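Local structure of Beta/alpha-amylase (Paenibacillus polymyxa, 3VOC) at residues 24-29 against 387-392; 55-60 against 137-142; 222-227 against 243-248; 307-312 against 346-351; 323-328 against 362-367. The protein hydrolyses alpha-1,4-glucosidic bonds of starch, its N-terminal family 14 beta-amylase domain, described here, releasing maltose from non-reducing chain ends. One frame throughout, in Å; residues are numbered along the deposited sequence.

Contact 1: 24-29 against 387-392; sequences KKQLQT and LRINNL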
# COMPACT_ATOMS: atom_id res chain seq x y z
N LYS A 24 -14.75 10.03 20.47
CA LYS A 24 -16.08 10.52 20.08
C LYS A 24 -16.14 12.05 19.91
O LYS A 24 -16.79 12.54 18.99
CB LYS A 24 -17.15 10.05 21.06
CG LYS A 24 -17.47 8.56 20.96
CD LYS A 24 -18.56 8.17 21.93
CE LYS A 24 -18.86 6.67 21.84
NZ LYS A 24 -20.22 6.33 22.35
N LYS A 25 -15.47 12.80 20.78
CA LYS A 25 -15.35 14.26 20.63
C LYS A 25 -14.65 14.64 19.32
O LYS A 25 -15.07 15.57 18.62
CB LYS A 25 -14.57 14.88 21.80
CG LYS A 25 -15.36 14.96 23.11
CD LYS A 25 -14.51 15.52 24.26
CE LYS A 25 -15.09 15.05 25.58
NZ LYS A 25 -14.25 15.38 26.77
N GLN A 26 -13.57 13.91 19.01
CA GLN A 26 -12.86 14.14 17.74
C GLN A 26 -13.77 13.87 16.55
O GLN A 26 -13.77 14.64 15.58
CB GLN A 26 -11.62 13.27 17.64
CG GLN A 26 -10.47 13.65 18.56
CD GLN A 26 -9.31 12.67 18.41
OE1 GLN A 26 -9.51 11.47 18.50
NE2 GLN A 26 -8.12 13.19 18.14
N LEU A 27 -14.51 12.76 16.61
CA LEU A 27 -15.41 12.40 15.51
C LEU A 27 -16.48 13.47 15.29
O LEU A 27 -16.73 13.86 14.16
CB LEU A 27 -16.06 11.04 15.77
CG LEU A 27 -15.13 9.82 15.79
CD1 LEU A 27 -15.94 8.58 16.17
CD2 LEU A 27 -14.45 9.65 14.42
N GLN A 28 -17.09 13.94 16.38
CA GLN A 28 -18.13 14.98 16.29
C GLN A 28 -17.61 16.24 15.61
O GLN A 28 -18.25 16.80 14.73
CB GLN A 28 -18.67 15.34 17.68
CG GLN A 28 -19.43 14.23 18.34
CD GLN A 28 -19.48 14.38 19.86
OE1 GLN A 28 -19.34 15.49 20.41
NE2 GLN A 28 -19.70 13.26 20.54
N THR A 29 -16.43 16.69 16.04
CA THR A 29 -15.80 17.86 15.44
C THR A 29 -15.53 17.66 13.93
O THR A 29 -15.85 18.53 13.13
CB THR A 29 -14.53 18.25 16.22
OG1 THR A 29 -14.92 18.63 17.56
CG2 THR A 29 -13.81 19.42 15.56
N LEU A 387 -4.10 12.09 6.54
CA LEU A 387 -3.40 11.47 7.67
C LEU A 387 -2.88 12.56 8.59
O LEU A 387 -2.15 13.44 8.12
CB LEU A 387 -2.22 10.62 7.16
CG LEU A 387 -2.58 9.24 6.60
CD1 LEU A 387 -3.20 9.32 5.20
CD2 LEU A 387 -1.34 8.33 6.59
N ARG A 388 -3.24 12.57 9.88
CA ARG A 388 -4.27 11.76 10.55
C ARG A 388 -5.15 12.65 11.40
O ARG A 388 -4.95 13.87 11.47
CB ARG A 388 -3.63 10.81 11.55
CG ARG A 388 -3.51 9.45 11.12
CD ARG A 388 -2.52 8.75 12.04
NE ARG A 388 -1.74 7.82 11.26
CZ ARG A 388 -2.13 6.59 10.96
NH1 ARG A 388 -3.31 6.12 11.36
NH2 ARG A 388 -1.33 5.83 10.23
N ILE A 389 -6.13 12.02 12.06
CA ILE A 389 -7.12 12.73 12.84
C ILE A 389 -6.52 13.72 13.85
O ILE A 389 -7.00 14.84 13.95
CB ILE A 389 -8.15 11.73 13.50
CG1 ILE A 389 -9.27 12.48 14.22
CG2 ILE A 389 -7.45 10.74 14.45
CD1 ILE A 389 -10.47 11.56 14.57
N ASN A 390 -5.47 13.32 14.58
CA ASN A 390 -4.90 14.22 15.60
C ASN A 390 -4.19 15.44 15.01
O ASN A 390 -3.91 16.41 15.72
CB ASN A 390 -4.02 13.44 16.59
CG ASN A 390 -4.83 12.74 17.67
OD1 ASN A 390 -5.57 11.78 17.42
ND2 ASN A 390 -4.71 13.25 18.90
N ASN A 391 -3.92 15.41 13.70
CA ASN A 391 -3.39 16.59 13.03
C ASN A 391 -4.47 17.62 12.71
O ASN A 391 -4.15 18.76 12.35
CB ASN A 391 -2.61 16.20 11.76
CG ASN A 391 -1.55 15.13 12.03
OD1 ASN A 391 -1.63 14.01 11.53
ND2 ASN A 391 -0.58 15.47 12.86
N LEU A 392 -5.74 17.22 12.87
CA LEU A 392 -6.91 18.10 12.64
C LEU A 392 -7.67 18.45 13.90
O LEU A 392 -8.26 19.53 13.97
CB LEU A 392 -7.92 17.45 11.67
CG LEU A 392 -7.46 17.19 10.23
CD1 LEU A 392 -8.55 16.49 9.43
CD2 LEU A 392 -7.04 18.49 9.53
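Q26 reaches from helix 20-32 to both I389 and N390. At its root, CB meets I389 CD1 at 3.7 Å. Farther out, the extended chain carries NE2 to within 3.0 Å of N390 OD1 in a hydrogen bond with an N-H...O angle of 165°. The acceptor lies nearly in the amide plane of Q26, yet NE2 stands above the carbonyl plane of N390, and the two amide planes are turned 74° against each other. NE2 also donates to V393 O, so two bonds fix the rotation of the amide. In this TIM barrel the contact joins the first outer helix to the loop leaving the last strand, 383-386, where the barrel closes. That loop holds R388, a substrate-binding residue by similarity, whose backbone N donates to N391 OD1 at 2.7 Å, in plane and on a lone pair. One residue on from Q26, L27 sends CD2 to within 4.4 Å of I389 CD1; with CG1 anti to N (chi1 -175°), I389 points that methyl at the helix.

Contact 2: 55-60 against 137-142; sequences FDWSYY and YASFAE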
# COMPACT_ATOMS: atom_id res chain seq x y z
N PHE A 55 -11.68 -15.51 15.38
CA PHE A 55 -11.76 -14.07 15.16
C PHE A 55 -12.23 -13.31 16.39
O PHE A 55 -12.98 -13.85 17.21
CB PHE A 55 -12.70 -13.78 13.98
CG PHE A 55 -12.18 -14.30 12.67
CD1 PHE A 55 -11.23 -13.56 11.94
CD2 PHE A 55 -12.63 -15.52 12.17
CE1 PHE A 55 -10.73 -14.06 10.73
CE2 PHE A 55 -12.13 -16.01 10.97
CZ PHE A 55 -11.18 -15.27 10.25
N ASP A 56 -11.77 -12.07 16.51
CA ASP A 56 -12.28 -11.16 17.52
C ASP A 56 -12.49 -9.81 16.83
O ASP A 56 -11.53 -9.07 16.59
CB ASP A 56 -11.28 -11.02 18.67
CG ASP A 56 -11.81 -10.15 19.82
OD1 ASP A 56 -12.92 -9.58 19.71
OD2 ASP A 56 -11.11 -10.04 20.84
N TRP A 57 -13.74 -9.53 16.48
CA TRP A 57 -14.09 -8.28 15.81
C TRP A 57 -14.64 -7.23 16.77
O TRP A 57 -15.02 -6.15 16.32
CB TRP A 57 -15.12 -8.54 14.69
CG TRP A 57 -14.60 -9.40 13.57
CD1 TRP A 57 -14.90 -10.72 13.34
CD2 TRP A 57 -13.70 -9.01 12.53
NE1 TRP A 57 -14.25 -11.16 12.21
CE2 TRP A 57 -13.51 -10.13 11.69
CE3 TRP A 57 -13.06 -7.81 12.20
CZ2 TRP A 57 -12.69 -10.09 10.56
CZ3 TRP A 57 -12.24 -7.77 11.08
CH2 TRP A 57 -12.06 -8.90 10.27
N SER A 58 -14.68 -7.53 18.07
CA SER A 58 -15.45 -6.69 19.01
C SER A 58 -14.93 -5.24 19.09
O SER A 58 -15.71 -4.30 19.08
CB SER A 58 -15.53 -7.31 20.42
OG SER A 58 -14.24 -7.50 20.98
N TYR A 59 -13.62 -5.07 19.13
CA TYR A 59 -13.05 -3.72 19.12
C TYR A 59 -13.47 -2.91 17.87
O TYR A 59 -13.78 -1.72 17.96
CB TYR A 59 -11.54 -3.77 19.27
CG TYR A 59 -10.83 -2.46 18.98
CD1 TYR A 59 -10.77 -1.46 19.95
CD2 TYR A 59 -10.20 -2.24 17.75
CE1 TYR A 59 -10.12 -0.25 19.70
CE2 TYR A 59 -9.53 -1.04 17.50
CZ TYR A 59 -9.49 -0.05 18.47
OH TYR A 59 -8.84 1.14 18.22
N TYR A 60 -13.46 -3.55 16.71
CA TYR A 60 -13.83 -2.83 15.49
C TYR A 60 -15.32 -2.59 15.35
O TYR A 60 -15.73 -1.64 14.71
CB TYR A 60 -13.22 -3.47 14.24
CG TYR A 60 -11.75 -3.19 14.16
CD1 TYR A 60 -11.29 -1.89 13.90
CD2 TYR A 60 -10.79 -4.20 14.39
CE1 TYR A 60 -9.93 -1.61 13.85
CE2 TYR A 60 -9.40 -3.92 14.32
CZ TYR A 60 -8.99 -2.62 14.05
OH TYR A 60 -7.66 -2.30 13.98
N TYR A 137 -11.49 -11.95 4.67
CA TYR A 137 -12.47 -11.09 4.00
C TYR A 137 -13.88 -11.65 4.21
O TYR A 137 -14.84 -10.90 4.42
CB TYR A 137 -12.18 -10.97 2.50
CG TYR A 137 -10.85 -10.31 2.09
CD1 TYR A 137 -10.09 -9.58 3.00
CD2 TYR A 137 -10.39 -10.41 0.78
CE1 TYR A 137 -8.88 -8.97 2.59
CE2 TYR A 137 -9.20 -9.80 0.36
CZ TYR A 137 -8.45 -9.09 1.27
OH TYR A 137 -7.28 -8.50 0.86
N ALA A 138 -13.99 -12.98 4.15
CA ALA A 138 -15.25 -13.67 4.40
C ALA A 138 -15.74 -13.37 5.81
O ALA A 138 -16.91 -13.03 6.01
CB ALA A 138 -15.07 -15.20 4.21
N SER A 139 -14.84 -13.48 6.78
CA SER A 139 -15.20 -13.20 8.14
C SER A 139 -15.63 -11.74 8.32
O SER A 139 -16.60 -11.47 9.03
CB SER A 139 -14.08 -13.54 9.11
OG SER A 139 -14.57 -13.44 10.43
N PHE A 140 -14.90 -10.81 7.70
CA PHE A 140 -15.27 -9.40 7.80
C PHE A 140 -16.66 -9.16 7.25
O PHE A 140 -17.50 -8.48 7.87
CB PHE A 140 -14.27 -8.49 7.06
CG PHE A 140 -14.61 -7.04 7.16
CD1 PHE A 140 -14.33 -6.32 8.32
CD2 PHE A 140 -15.26 -6.40 6.12
CE1 PHE A 140 -14.69 -4.96 8.43
CE2 PHE A 140 -15.63 -5.05 6.22
CZ PHE A 140 -15.34 -4.34 7.38
N ALA A 141 -16.91 -9.71 6.07
CA ALA A 141 -18.18 -9.55 5.39
C ALA A 141 -19.32 -10.07 6.27
O ALA A 141 -20.34 -9.40 6.43
CB ALA A 141 -18.15 -10.28 4.04
N GLU A 142 -19.11 -11.25 6.84
CA GLU A 142 -20.10 -11.88 7.72
C GLU A 142 -20.36 -11.05 8.99
O GLU A 142 -21.51 -10.87 9.41
CB GLU A 142 -19.62 -13.29 8.08
CG GLU A 142 -20.63 -14.14 8.81
CD GLU A 142 -20.27 -15.62 8.74
OE1 GLU A 142 -19.31 -16.04 9.44
OE2 GLU A 142 -20.94 -16.36 7.98
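S139 sits between two aromatic side chains, F55 and W57, and this is where the contact is tight. Its CB lies over the face of the F55 ring, 3.6 Å from the ring centroid, a CH-pi contact. With OG anti to the backbone N (chi1 -171°), the hydroxyl oxygen also lies above that ring while accepting from W57 NE1 at 2.9 Å; the N-H...O angle is 156° and OG is close to the indole plane. The indole is thus held at its edge by a bond and on one face by the next residue of the helix: F140 turns its ring edge toward the six-membered ring, an offset edge-to-face pair with planes at 66°, and F140 CD1 comes to 3.8 Å from W57 CZ3. Toward solvent the contact fades at the partly exposed F55; D56 and S58, exposed beyond it, only cap the helix start, D56 OD1 accepting from S58 N at 3.2 Å and from S58 OG. F55, whose side chain comes to about 5 Å from the calcium ion (nearest atoms), packs on E48, one of the ion's ligands. Helix 127-144 is thereby pinned to the turn that leads into helix 58-69 on the outside of the TIM barrel, with L136 and N143 also touching W57, while F140 continues inward onto W74, P76 and I78 of strand 73-79.

Contact 3: 222-227 against 243-248; sequences INPPTD and KDFLSW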
# COMPACT_ATOMS: atom_id res chain seq x y z
N ILE A 222 20.93 -19.16 -11.85
CA ILE A 222 20.12 -17.97 -12.09
C ILE A 222 19.78 -17.34 -10.74
O ILE A 222 19.23 -18.00 -9.87
CB ILE A 222 18.82 -18.29 -12.84
CG1 ILE A 222 19.13 -18.83 -14.24
CG2 ILE A 222 17.89 -17.05 -12.89
CD1 ILE A 222 17.92 -19.43 -14.95
N ASN A 223 20.11 -16.06 -10.60
CA ASN A 223 19.85 -15.32 -9.38
C ASN A 223 19.33 -13.91 -9.68
O ASN A 223 19.57 -13.40 -10.77
CB ASN A 223 21.14 -15.20 -8.57
CG ASN A 223 21.51 -16.50 -7.91
OD1 ASN A 223 20.84 -16.94 -6.98
ND2 ASN A 223 22.59 -17.12 -8.38
N PRO A 224 18.66 -13.27 -8.69
CA PRO A 224 18.38 -11.84 -8.79
C PRO A 224 19.72 -11.08 -8.74
O PRO A 224 20.75 -11.71 -8.52
CB PRO A 224 17.54 -11.57 -7.53
CG PRO A 224 16.99 -12.89 -7.16
CD PRO A 224 18.09 -13.84 -7.46
N PRO A 225 19.70 -9.74 -8.94
CA PRO A 225 20.96 -8.99 -8.95
C PRO A 225 21.74 -9.22 -7.67
O PRO A 225 21.18 -9.21 -6.59
CB PRO A 225 20.49 -7.54 -9.03
CG PRO A 225 19.21 -7.64 -9.77
CD PRO A 225 18.55 -8.86 -9.21
N THR A 226 23.03 -9.51 -7.84
CA THR A 226 23.90 -9.85 -6.72
C THR A 226 24.72 -8.62 -6.36
O THR A 226 25.80 -8.72 -5.77
CB THR A 226 24.79 -11.07 -7.07
OG1 THR A 226 25.31 -10.91 -8.39
CG2 THR A 226 23.99 -12.36 -7.00
N ASP A 227 24.16 -7.47 -6.75
CA ASP A 227 24.66 -6.13 -6.47
C ASP A 227 23.61 -5.12 -6.97
O ASP A 227 23.62 -4.74 -8.14
CB ASP A 227 26.02 -5.89 -7.16
CG ASP A 227 26.11 -6.49 -8.57
OD1 ASP A 227 27.14 -6.26 -9.23
OD2 ASP A 227 25.16 -7.18 -9.03
N LYS A 243 15.77 -6.61 -17.54
CA LYS A 243 14.37 -6.40 -17.88
C LYS A 243 13.52 -7.60 -17.51
O LYS A 243 12.42 -7.43 -16.99
CB LYS A 243 14.18 -6.07 -19.37
CG LYS A 243 14.68 -4.68 -19.76
CD LYS A 243 14.69 -4.49 -21.29
CE LYS A 243 14.61 -3.00 -21.67
NZ LYS A 243 15.63 -2.16 -20.96
N ASP A 244 14.01 -8.81 -17.77
CA ASP A 244 13.31 -10.02 -17.33
C ASP A 244 13.17 -10.07 -15.81
O ASP A 244 12.11 -10.44 -15.30
CB ASP A 244 14.02 -11.29 -17.83
CG ASP A 244 13.45 -11.79 -19.15
OD1 ASP A 244 12.23 -11.68 -19.36
OD2 ASP A 244 14.22 -12.33 -19.97
N PHE A 245 14.23 -9.73 -15.08
CA PHE A 245 14.15 -9.74 -13.63
C PHE A 245 13.10 -8.73 -13.12
O PHE A 245 12.24 -9.07 -12.30
CB PHE A 245 15.50 -9.48 -12.93
CG PHE A 245 15.34 -9.23 -11.46
CD1 PHE A 245 14.97 -10.26 -10.60
CD2 PHE A 245 15.50 -7.95 -10.93
CE1 PHE A 245 14.77 -10.04 -9.25
CE2 PHE A 245 15.31 -7.71 -9.57
CZ PHE A 245 14.95 -8.78 -8.73
N LEU A 246 13.20 -7.48 -13.59
CA LEU A 246 12.31 -6.43 -13.11
C LEU A 246 10.87 -6.67 -13.49
O LEU A 246 9.98 -6.39 -12.71
CB LEU A 246 12.75 -5.05 -13.63
CG LEU A 246 13.95 -4.41 -12.94
CD1 LEU A 246 14.25 -3.07 -13.60
CD2 LEU A 246 13.69 -4.23 -11.44
N SER A 247 10.65 -7.17 -14.71
CA SER A 247 9.29 -7.52 -15.14
C SER A 247 8.70 -8.62 -14.27
O SER A 247 7.53 -8.54 -13.84
CB SER A 247 9.26 -7.93 -16.62
OG SER A 247 7.94 -8.22 -17.03
N TRP A 248 9.50 -9.66 -14.00
CA TRP A 248 9.05 -10.75 -13.13
C TRP A 248 8.78 -10.24 -11.70
O TRP A 248 7.78 -10.59 -11.07
CB TRP A 248 10.07 -11.90 -13.09
CG TRP A 248 9.77 -12.84 -11.94
CD1 TRP A 248 8.82 -13.84 -11.92
CD2 TRP A 248 10.37 -12.83 -10.64
NE1 TRP A 248 8.82 -14.46 -10.69
CE2 TRP A 248 9.77 -13.87 -9.89
CE3 TRP A 248 11.38 -12.05 -10.04
CZ2 TRP A 248 10.12 -14.14 -8.56
CZ3 TRP A 248 11.73 -12.32 -8.72
CH2 TRP A 248 11.11 -13.37 -8.00
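P224 and P225 pack against the F245 ring, and the contact is wholly apolar. Its main element is a CH-pi interaction: P225 CD stands over the centre of the ring, 3.5 Å from the centroid and 14° off the normal, with P225 CG following at 3.9 Å from F245 CD2. Plain van der Waals contact comes from P224, whose CB approaches F245 CE1 obliquely at 3.6 Å. The ring gets there because F245 CG is anti to its N (chi1 168°), which swings the phenyl group out from helix 240-268 toward the loop. Polar anchoring is left to residues around the contact: P225 O accepts from Y186 OH, N223 O from Y241 OH, and D244 holds K201, Y202 and W212. The two prolines belong to the loop after helix 205-212, in the long excursion between barrel strands 153-156 and 275-279. There the loop lies along the early part of helix 240-268, F183 meets F245 edge-to-face, and I222 packs on F194 of helix 188-202 and on I208 and W212 of helix 205-212.

Contact 4: 307-312 against 346-351; sequences RLIQKF and SSIANA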
# COMPACT_ATOMS: atom_id res chain seq x y z
N ARG A 307 1.67 -0.74 -16.87
CA ARG A 307 1.24 -2.12 -16.70
C ARG A 307 0.65 -2.34 -15.31
O ARG A 307 -0.31 -3.07 -15.17
CB ARG A 307 2.41 -3.07 -16.89
CG ARG A 307 1.98 -4.47 -17.25
CD ARG A 307 3.22 -5.32 -17.49
NE ARG A 307 3.70 -5.91 -16.24
CZ ARG A 307 4.90 -6.44 -16.08
NH1 ARG A 307 5.79 -6.40 -17.07
NH2 ARG A 307 5.24 -7.00 -14.92
N LEU A 308 1.26 -1.74 -14.30
CA LEU A 308 0.80 -1.93 -12.93
C LEU A 308 -0.61 -1.37 -12.78
O LEU A 308 -1.49 -2.00 -12.17
CB LEU A 308 1.75 -1.25 -11.94
CG LEU A 308 1.41 -1.41 -10.44
CD1 LEU A 308 1.43 -2.88 -10.01
CD2 LEU A 308 2.39 -0.63 -9.61
N ILE A 309 -0.83 -0.18 -13.35
CA ILE A 309 -2.13 0.49 -13.20
C ILE A 309 -3.18 -0.22 -14.05
O ILE A 309 -4.34 -0.32 -13.65
CB ILE A 309 -2.02 2.03 -13.45
CG1 ILE A 309 -1.17 2.66 -12.32
CG2 ILE A 309 -3.39 2.71 -13.42
CD1 ILE A 309 -0.62 4.07 -12.66
N GLN A 310 -2.75 -0.77 -15.19
CA GLN A 310 -3.62 -1.68 -15.96
C GLN A 310 -4.16 -2.85 -15.13
O GLN A 310 -5.31 -3.27 -15.31
CB GLN A 310 -2.91 -2.20 -17.22
CG GLN A 310 -3.82 -3.09 -18.12
CD GLN A 310 -5.06 -2.36 -18.62
OE1 GLN A 310 -6.19 -2.90 -18.58
NE2 GLN A 310 -4.87 -1.13 -19.10
N LYS A 311 -3.33 -3.39 -14.23
CA LYS A 311 -3.76 -4.48 -13.37
C LYS A 311 -4.85 -4.04 -12.39
O LYS A 311 -5.75 -4.82 -12.08
CB LYS A 311 -2.57 -5.13 -12.64
CG LYS A 311 -2.90 -6.43 -11.92
CD LYS A 311 -3.04 -7.61 -12.89
CE LYS A 311 -3.34 -8.90 -12.16
NZ LYS A 311 -3.94 -9.89 -13.11
N PHE A 312 -4.77 -2.79 -11.90
CA PHE A 312 -5.86 -2.23 -11.09
C PHE A 312 -7.17 -2.23 -11.89
O PHE A 312 -8.20 -2.67 -11.39
CB PHE A 312 -5.53 -0.80 -10.62
CG PHE A 312 -4.73 -0.77 -9.35
CD1 PHE A 312 -3.37 -1.05 -9.37
CD2 PHE A 312 -5.35 -0.47 -8.13
CE1 PHE A 312 -2.61 -1.04 -8.20
CE2 PHE A 312 -4.60 -0.45 -6.94
CZ PHE A 312 -3.22 -0.73 -6.98
N SER A 346 -1.10 9.67 -11.64
CA SER A 346 -2.46 10.20 -11.84
C SER A 346 -2.86 10.27 -13.31
O SER A 346 -3.98 9.88 -13.66
CB SER A 346 -2.63 11.57 -11.16
OG SER A 346 -2.43 11.49 -9.75
N SER A 347 -1.97 10.77 -14.16
CA SER A 347 -2.22 10.84 -15.62
C SER A 347 -2.47 9.46 -16.24
O SER A 347 -3.37 9.30 -17.07
CB SER A 347 -1.03 11.47 -16.35
OG SER A 347 -0.98 12.87 -16.14
N ILE A 348 -1.66 8.49 -15.84
CA ILE A 348 -1.84 7.12 -16.33
C ILE A 348 -3.18 6.55 -15.88
O ILE A 348 -3.94 6.03 -16.70
CB ILE A 348 -0.68 6.21 -15.90
CG1 ILE A 348 0.63 6.73 -16.52
CG2 ILE A 348 -0.99 4.72 -16.28
CD1 ILE A 348 1.89 6.08 -15.96
N ALA A 349 -3.47 6.65 -14.58
CA ALA A 349 -4.77 6.19 -14.07
C ALA A 349 -5.95 6.84 -14.83
O ALA A 349 -6.88 6.14 -15.24
CB ALA A 349 -4.87 6.46 -12.58
N ASN A 350 -5.91 8.16 -15.02
CA ASN A 350 -7.01 8.82 -15.75
C ASN A 350 -7.11 8.39 -17.20
O ASN A 350 -8.21 8.20 -17.71
CB ASN A 350 -6.93 10.35 -15.67
CG ASN A 350 -7.38 10.87 -14.32
OD1 ASN A 350 -8.13 10.21 -13.60
ND2 ASN A 350 -6.91 12.06 -13.96
N ALA A 351 -5.96 8.23 -17.85
CA ALA A 351 -5.92 7.74 -19.24
C ALA A 351 -6.61 6.38 -19.37
O ALA A 351 -7.22 6.08 -20.39
CB ALA A 351 -4.48 7.63 -19.73
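I309, I348 and A349 meet without any flat group between them; the one ring within 307-312 and 346-351, that of F312, has L308 O in its plane at the edge and packs instead on L257 of helix 240-268 and L319. The fold is the TIM barrel, and the contact joins two successive outer helices, 305-315 and 338-352, whose connection runs through strand 318-321. L319 of that strand touches both I309 and A349 from the barrel side, so the helices close over it. I309 does the work with both branches. Its CD1 reaches I348 CG2 at 3.7 Å, the two side chains crossing at about a right angle. The other methyl, CG2, anti to the backbone N (CG1 has chi1 -66°), settles against the backbone of A349, 3.8 Å from its CA. With only a methyl on A349, the backbones come close, I309 CA and A349 CA being 6.3 Å apart. At the root of the isoleucine, I309 CB lies 4.0 Å from I348 CG2.

Contact 5: 323-328 against 362-367; sequences CLEMSD and LPTGGS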
# COMPACT_ATOMS: atom_id res chain seq x y z
N CYS A 323 1.60 11.15 -1.34
CA CYS A 323 2.52 12.28 -1.57
C CYS A 323 1.88 13.49 -2.24
O CYS A 323 2.60 14.40 -2.69
CB CYS A 323 3.76 11.88 -2.39
SG CYS A 323 4.57 10.47 -1.79
N LEU A 324 0.55 13.54 -2.25
CA LEU A 324 -0.16 14.67 -2.85
C LEU A 324 0.19 16.05 -2.27
O LEU A 324 0.01 17.08 -2.94
CB LEU A 324 -1.68 14.45 -2.78
CG LEU A 324 -2.27 13.78 -4.02
CD1 LEU A 324 -1.81 12.33 -4.16
CD2 LEU A 324 -3.80 13.84 -3.93
N GLU A 325 0.71 16.06 -1.04
CA GLU A 325 1.04 17.32 -0.37
C GLU A 325 2.45 17.85 -0.66
O GLU A 325 2.77 19.00 -0.29
CB GLU A 325 0.85 17.18 1.16
CG GLU A 325 2.06 16.66 1.95
CD GLU A 325 2.31 15.14 1.83
OE1 GLU A 325 1.71 14.46 0.96
OE2 GLU A 325 3.14 14.63 2.62
N MET A 326 3.28 17.03 -1.31
CA MET A 326 4.71 17.33 -1.47
C MET A 326 5.05 18.04 -2.78
O MET A 326 4.37 17.86 -3.79
CB MET A 326 5.54 16.06 -1.41
CG MET A 326 5.69 15.49 -0.04
SD MET A 326 6.80 14.07 -0.11
CE MET A 326 6.52 13.49 1.57
N SER A 327 6.12 18.83 -2.75
CA SER A 327 6.60 19.54 -3.94
C SER A 327 7.83 18.86 -4.52
O SER A 327 8.53 18.12 -3.82
CB SER A 327 6.94 21.00 -3.60
OG SER A 327 5.81 21.70 -3.12
N ASP A 328 8.08 19.09 -5.80
CA ASP A 328 9.29 18.62 -6.46
C ASP A 328 10.53 19.31 -5.93
O ASP A 328 10.51 20.52 -5.68
CB ASP A 328 9.20 18.85 -7.97
CG ASP A 328 8.44 17.75 -8.68
OD1 ASP A 328 8.19 16.70 -8.06
OD2 ASP A 328 8.10 17.94 -9.86
N LEU A 362 2.84 12.46 4.62
CA LEU A 362 3.25 12.84 5.97
C LEU A 362 2.29 13.91 6.49
O LEU A 362 1.62 14.56 5.70
CB LEU A 362 4.69 13.36 5.95
CG LEU A 362 5.79 12.33 5.63
CD1 LEU A 362 7.15 13.01 5.56
CD2 LEU A 362 5.81 11.21 6.65
N PRO A 363 2.21 14.10 7.82
CA PRO A 363 1.35 15.15 8.33
C PRO A 363 1.70 16.49 7.69
O PRO A 363 2.86 16.75 7.40
CB PRO A 363 1.66 15.18 9.83
CG PRO A 363 2.07 13.78 10.14
CD PRO A 363 2.80 13.28 8.90
N THR A 364 0.69 17.30 7.44
CA THR A 364 0.88 18.49 6.64
C THR A 364 -0.04 19.59 7.14
O THR A 364 -0.78 19.41 8.11
CB THR A 364 0.61 18.18 5.14
OG1 THR A 364 1.08 19.27 4.33
CG2 THR A 364 -0.87 17.95 4.89
N GLY A 365 0.05 20.74 6.48
CA GLY A 365 -0.80 21.88 6.79
C GLY A 365 -0.36 22.99 5.87
O GLY A 365 0.49 22.76 4.99
N GLY A 366 -0.91 24.18 6.06
CA GLY A 366 -0.53 25.33 5.25
C GLY A 366 -0.50 25.06 3.75
O GLY A 366 -1.51 24.66 3.14
N SER A 367 0.68 25.26 3.17
CA SER A 367 0.94 25.06 1.73
C SER A 367 0.63 23.64 1.26
O SER A 367 0.28 23.43 0.09
CB SER A 367 2.41 25.37 1.41
OG SER A 367 2.70 26.73 1.70
O HOH W 1 4.07 16.35 4.48
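E325, L362 and T364 carry this contact between two loops at the C-terminal end of the TIM-barrel strands, one after strand 318-321 and the other after strand 356-359, beside residues that bind substrate by similarity. E325 contributes most. A type I turn from C323 to M326 presents it, and its chain, bent at chi2 (-76°), sets the carboxylate against the backbone of L362. OE2 accepts from L362 N at 3.0 Å with an N-H...O angle of 157°, the donor lying 41° out of the carboxylate plane, while OE1 accepts from A361 N. Two consecutive backbone N-H groups thus grip the two oxygens and fix the group's rotation, and they would probably favour its charged form. A water 2.7 Å from E325 OE2 lies where it could donate to that oxygen or to P363 O. L362 has its own carbonyl turned to N360 ND2, and its CD1 comes to 4.1 Å from M326 CE in one of two conformers of the methionine, a contact to be taken with caution. A361 and N360 are substrate-binding positions by similarity, as is H284, which lies near M326; E325 therefore ties down the chain just where it leaves that site. T364 supports the stem of the glutamate: E325 CG rests 3.7 Å from T364 OG1 and 3.8 Å from T364 CB.

In the fold
From the N terminus, helix 20-32 enters contact 1, which closes only when the chain leaves the eighth barrel strand; the other four contacts all lie within that span. Contact 2 closes first, joining the lead-in to helix 58-69 with helix 127-144 near the calcium site. Contact 3 then closes a short loop in the excursion before the fifth strand, on the other side of the chain's centre from contacts 1 and 2. Contacts 4 and 5 cross, their segments alternating, so one βα unit is tied to the next both by helices and by loops at the strand ends. Contacts 3 and 4 meet at S247 OG and R307 NH1, 2.8 Å apart, probably hydrogen-bonded; contacts 1 and 5 touch through N391 and P363.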